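Local structure of UDP-N-acetylglucosamine 2-epimerase (Methanocaldococcus jannaschii, 4NES) at residues R311-I321 with M337-F348. The protein probably catalyses the reversible C-2 epimerisation of UDP-N-acetylglucosamine to UDP-N-acetylmannosamine, working as a homodimer with the GT-B fold. Numbering follows the deposited sequence.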
loop_
_atom_site.group_PDB
_atom_site.type_symbol
_atom_site.label_atom_id
_atom_site.label_comp_id
_atom_site.label_asym_id
_atom_site.label_seq_id
_atom_site.Cartn_x
_atom_site.Cartn_y
_atom_site.Cartn_z
ATOM N N ARG A 311 6.026 16.492 11.340
ATOM C CA ARG A 311 6.534 17.806 10.943
ATOM C C ARG A 311 7.573 18.285 11.952
ATOM O O ARG A 311 7.344 19.235 12.711
ATOM C CB ARG A 311 5.424 18.847 10.632
ATOM C CG ARG A 311 4.230 18.888 11.574
ATOM C CD ARG A 311 3.179 17.839 11.223
ATOM N NE ARG A 311 2.476 18.096 9.963
ATOM C CZ ARG A 311 1.554 17.287 9.451
ATOM N NH1 ARG A 311 1.247 16.153 10.061
ATOM N NH2 ARG A 311 0.957 17.600 8.309
ATOM N N PRO A 312 8.745 17.626 11.955
ATOM C CA PRO A 312 9.796 17.908 12.928
ATOM C C PRO A 312 10.386 19.292 12.745
ATOM O O PRO A 312 11.039 19.761 13.664
ATOM C CB PRO A 312 10.855 16.839 12.617
ATOM C CG PRO A 312 10.618 16.506 11.180
ATOM C CD PRO A 312 9.143 16.534 11.044
ATOM N N GLU A 313 10.157 19.914 11.589
ATOM C CA GLU A 313 10.679 21.251 11.337
ATOM C C GLU A 313 10.115 22.251 12.357
ATOM O O GLU A 313 10.788 23.201 12.739
ATOM C CB GLU A 313 10.393 21.687 9.891
ATOM C CG GLU A 313 10.492 20.538 8.857
ATOM C CD GLU A 313 9.246 19.684 8.828
ATOM O OE1 GLU A 313 8.340 20.003 9.609
ATOM O OE2 GLU A 313 9.139 18.699 8.015
ATOM N N THR A 314 8.895 22.014 12.827
ATOM C CA THR A 314 8.302 22.895 13.837
ATOM C C THR A 314 9.045 22.818 15.167
ATOM O O THR A 314 9.162 23.811 15.883
ATOM C CB THR A 314 6.826 22.573 14.073
ATOM O OG1 THR A 314 6.704 21.235 14.578
ATOM C CG2 THR A 314 6.043 22.710 12.776
ATOM N N VAL A 315 9.539 21.632 15.512
ATOM C CA VAL A 315 10.342 21.477 16.709
ATOM C C VAL A 315 11.732 22.048 16.451
ATOM O O VAL A 315 12.285 22.749 17.300
ATOM C CB VAL A 315 10.443 19.997 17.138
ATOM C CG1 VAL A 315 11.359 19.845 18.340
ATOM C CG2 VAL A 315 9.056 19.440 17.465
ATOM N N GLU A 316 12.262 21.780 15.254
ATOM C CA GLU A 316 13.604 22.216 14.860
ATOM C C GLU A 316 13.752 23.757 14.921
ATOM O O GLU A 316 14.768 24.258 15.400
ATOM C CB GLU A 316 14.024 21.603 13.487
ATOM C CG GLU A 316 13.968 20.019 13.412
ATOM C CD GLU A 316 14.655 19.361 12.172
ATOM O OE1 GLU A 316 15.898 19.359 12.138
ATOM O OE2 GLU A 316 13.961 18.831 11.244
ATOM N N VAL A 317 12.728 24.502 14.498
ATOM C CA VAL A 317 12.798 25.972 14.520
ATOM C C VAL A 317 12.407 26.591 15.868
ATOM O O VAL A 317 12.544 27.802 16.060
ATOM C CB VAL A 317 11.971 26.634 13.376
ATOM C CG1 VAL A 317 12.392 26.085 12.028
ATOM C CG2 VAL A 317 10.469 26.448 13.595
ATOM N N GLY A 318 11.912 25.764 16.793
ATOM C CA GLY A 318 11.637 26.187 18.160
ATOM C C GLY A 318 10.182 26.521 18.450
ATOM O O GLY A 318 9.841 26.993 19.545
ATOM N N ALA A 319 9.322 26.262 17.476
ATOM C CA ALA A 319 7.919 26.656 17.547
ATOM C C ALA A 319 7.067 25.647 18.319
ATOM O O ALA A 319 5.947 25.964 18.701
ATOM C CB ALA A 319 7.361 26.856 16.143
ATOM N N ASN A 320 7.607 24.448 18.555
ATOM C CA ASN A 320 6.809 23.292 18.973
ATOM C C ASN A 320 7.665 22.418 19.870
ATOM O O ASN A 320 8.894 22.409 19.749
ATOM C CB ASN A 320 6.374 22.520 17.717
ATOM C CG ASN A 320 5.326 21.426 17.984
ATOM O OD1 ASN A 320 4.700 21.357 19.048
ATOM N ND2 ASN A 320 5.114 20.583 16.975
ATOM N N ILE A 321 7.013 21.701 20.777
ATOM C CA ILE A 321 7.693 20.783 21.684
ATOM C C ILE A 321 6.789 19.575 21.894
ATOM O O ILE A 321 5.568 19.725 22.014
ATOM C CB ILE A 321 8.034 21.482 23.020
ATOM C CG1 ILE A 321 8.761 20.533 23.976
ATOM C CG2 ILE A 321 6.788 22.080 23.651
ATOM C CD1 ILE A 321 9.376 21.256 25.148
HETATM N N MSE A 337 7.140 27.473 26.905
HETATM C CA MSE A 337 6.449 28.125 25.795
HETATM C C MSE A 337 5.790 29.453 26.178
HETATM O O MSE A 337 5.653 30.341 25.341
HETATM C CB MSE A 337 5.442 27.165 25.166
HETATM C CG MSE A 337 6.097 26.002 24.442
HETATM SE SE MSE A 337 7.516 26.622 23.249
HETATM C CE MSE A 337 7.083 25.552 21.697
ATOM N N LEU A 338 5.396 29.589 27.441
ATOM C CA LEU A 338 4.842 30.842 27.956
ATOM C C LEU A 338 5.866 31.977 27.889
ATOM O O LEU A 338 5.503 33.149 27.762
ATOM C CB LEU A 338 4.390 30.652 29.406
ATOM C CG LEU A 338 2.918 30.810 29.787
ATOM C CD1 LEU A 338 1.994 30.668 28.589
ATOM C CD2 LEU A 338 2.557 29.807 30.870
ATOM N N ASN A 339 7.146 31.620 27.975
ATOM C CA ASN A 339 8.232 32.597 27.973
ATOM C C ASN A 339 8.985 32.651 26.647
ATOM O O ASN A 339 9.942 33.414 26.489
ATOM C CB ASN A 339 9.202 32.302 29.116
ATOM C CG ASN A 339 8.585 32.548 30.481
ATOM O OD1 ASN A 339 8.641 33.660 31.006
ATOM N ND2 ASN A 339 7.990 31.511 31.062
ATOM N N LYS A 340 8.541 31.837 25.697
ATOM C CA LYS A 340 9.169 31.738 24.386
ATOM C C LYS A 340 8.895 32.980 23.534
ATOM O O LYS A 340 7.745 33.389 23.379
ATOM C CB LYS A 340 8.644 30.485 23.682
ATOM C CG LYS A 340 9.036 30.346 22.224
ATOM C CD LYS A 340 10.486 29.929 22.074
ATOM C CE LYS A 340 10.837 29.748 20.610
ATOM N NZ LYS A 340 12.296 29.560 20.398
ATOM N N LYS A 341 9.949 33.586 22.994
ATOM C CA LYS A 341 9.779 34.688 22.052
ATOM C C LYS A 341 9.135 34.154 20.780
ATOM O O LYS A 341 9.591 33.152 20.223
ATOM C CB LYS A 341 11.124 35.326 21.706
ATOM C CG LYS A 341 11.827 36.016 22.859
ATOM C CD LYS A 341 13.215 36.463 22.423
ATOM C CE LYS A 341 13.453 37.923 22.750
ATOM N NZ LYS A 341 12.322 38.763 22.274
ATOM N N ARG A 342 8.090 34.826 20.308
ATOM C CA ARG A 342 7.339 34.328 19.160
ATOM C C ARG A 342 7.985 34.737 17.852
ATOM O O ARG A 342 7.348 35.296 16.958
ATOM C CB ARG A 342 5.879 34.754 19.260
ATOM C CG ARG A 342 5.316 34.291 20.581
ATOM C CD ARG A 342 3.874 34.645 20.823
ATOM N NE ARG A 342 3.499 34.165 22.148
ATOM C CZ ARG A 342 2.269 33.815 22.505
ATOM N NH1 ARG A 342 1.278 33.887 21.629
ATOM N NH2 ARG A 342 2.039 33.381 23.738
ATOM N N ASN A 343 9.280 34.460 17.770
ATOM C CA ASN A 343 10.011 34.587 16.532
ATOM C C ASN A 343 10.648 33.247 16.201
ATOM O O ASN A 343 11.249 32.591 17.055
ATOM C CB ASN A 343 11.028 35.744 16.582
ATOM C CG ASN A 343 12.368 35.347 17.184
ATOM O OD1 ASN A 343 12.438 34.599 18.159
ATOM N ND2 ASN A 343 13.444 35.866 16.605
ATOM N N TRP A 344 10.431 32.816 14.969
ATOM C CA TRP A 344 11.088 31.652 14.413
ATOM C C TRP A 344 10.891 31.686 12.915
ATOM O O TRP A 344 10.029 32.401 12.416
ATOM C CB TRP A 344 10.545 30.342 15.009
ATOM C CG TRP A 344 9.047 30.226 15.080
ATOM C CD1 TRP A 344 8.183 29.971 14.044
ATOM C CD2 TRP A 344 8.246 30.296 16.267
ATOM N NE1 TRP A 344 6.893 29.898 14.521
ATOM C CE2 TRP A 344 6.904 30.109 15.878
ATOM C CE3 TRP A 344 8.532 30.522 17.621
ATOM C CZ2 TRP A 344 5.849 30.122 16.800
ATOM C CZ3 TRP A 344 7.486 30.542 18.535
ATOM C CH2 TRP A 344 6.159 30.347 18.115
ATOM N N LYS A 345 11.709 30.920 12.208
ATOM C CA LYS A 345 11.604 30.784 10.762
ATOM C C LYS A 345 10.339 30.022 10.373
ATOM O O LYS A 345 9.879 29.188 11.141
ATOM C CB LYS A 345 12.851 30.060 10.254
ATOM C CG LYS A 345 12.633 29.023 9.168
ATOM C CD LYS A 345 13.952 28.756 8.458
ATOM C CE LYS A 345 13.860 27.605 7.480
ATOM N NZ LYS A 345 13.856 26.322 8.207
ATOM N N ASN A 346 9.753 30.334 9.215
ATOM C CA ASN A 346 8.720 29.454 8.656
ATOM C C ASN A 346 9.307 28.569 7.574
ATOM O O ASN A 346 9.737 29.043 6.523
ATOM C CB ASN A 346 7.472 30.185 8.138
ATOM C CG ASN A 346 6.438 29.219 7.518
ATOM O OD1 ASN A 346 5.859 28.345 8.203
ATOM N ND2 ASN A 346 6.201 29.386 6.221
ATOM N N PRO A 347 9.329 27.265 7.840
ATOM C CA PRO A 347 9.950 26.258 6.986
ATOM C C PRO A 347 9.029 25.788 5.866
ATOM O O PRO A 347 9.467 25.008 5.023
ATOM C CB PRO A 347 10.205 25.111 7.960
ATOM C CG PRO A 347 9.089 25.228 8.955
ATOM C CD PRO A 347 8.837 26.699 9.111
ATOM N N PHE A 348 7.786 26.261 5.838
ATOM C CA PHE A 348 6.793 25.639 4.966
ATOM C C PHE A 348 6.490 26.367 3.664
ATOM O O PHE A 348 5.577 25.973 2.931
ATOM C CB PHE A 348 5.509 25.364 5.748
ATOM C CG PHE A 348 5.697 24.417 6.894
ATOM C CD1 PHE A 348 6.264 23.163 6.685
ATOM C CD2 PHE A 348 5.338 24.785 8.182
ATOM C CE1 PHE A 348 6.450 22.288 7.741
ATOM C CE2 PHE A 348 5.522 23.914 9.245
ATOM C CZ PHE A 348 6.077 22.666 9.021
HETATM O O HOH W 1 14.165 29.599 13.980
#
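Trp344 sets CG between its backbone N and carbonyl carbon (chi1 47°), which lays the indole over Ala319. Met337 bends at chi2 and chi3, and this turns its methyl CE to the backbone of Ala319 and Asn320. The contact lies in a GT-B fold. Here the loop that follows helix 327-338 runs past the short helix 313-316 and the turn into edge strand 320-322. Gly318, with positive phi, makes that turn a Schellman motif: Ala319 N bonds to Thr314 O and Gly318 N to Val315 O.

Ala319 CB makes a CH-pi contact over the face of Trp344, 3.4 Å from the centroid of the five-membered ring and 17° off its normal. Cys296 O accepts a hydrogen bond from Trp344 NE1 and helps to fix the rotation of the ring. With an alanine in place of Trp344, the Ala319 methyl would probably lose its aromatic cover and Cys296 O this donor. Val317 CG2 packs 4.1 Å from Trp344 CB. A water also links Val317 O to Lys345 N, the second bond being weak.

At the other end, Pro347 covers one face of the Phe348 ring. Thr314 CG2 meets the edge of that ring, 3.8 Å from Phe348 CZ. Glu313 OE1 is also at the edge, its carboxylate plane steeply turned against the ring. Arg311, salt-bridged to Glu293 through NH2, has its side chain about 6 Å from a bound UDP. Thr314 OG1 donates to Arg311 O at 2.8 Å. It also accepts from Asn320 ND2 at 2.9 Å, nearly in the amide plane, with an N-H...O angle of 168°.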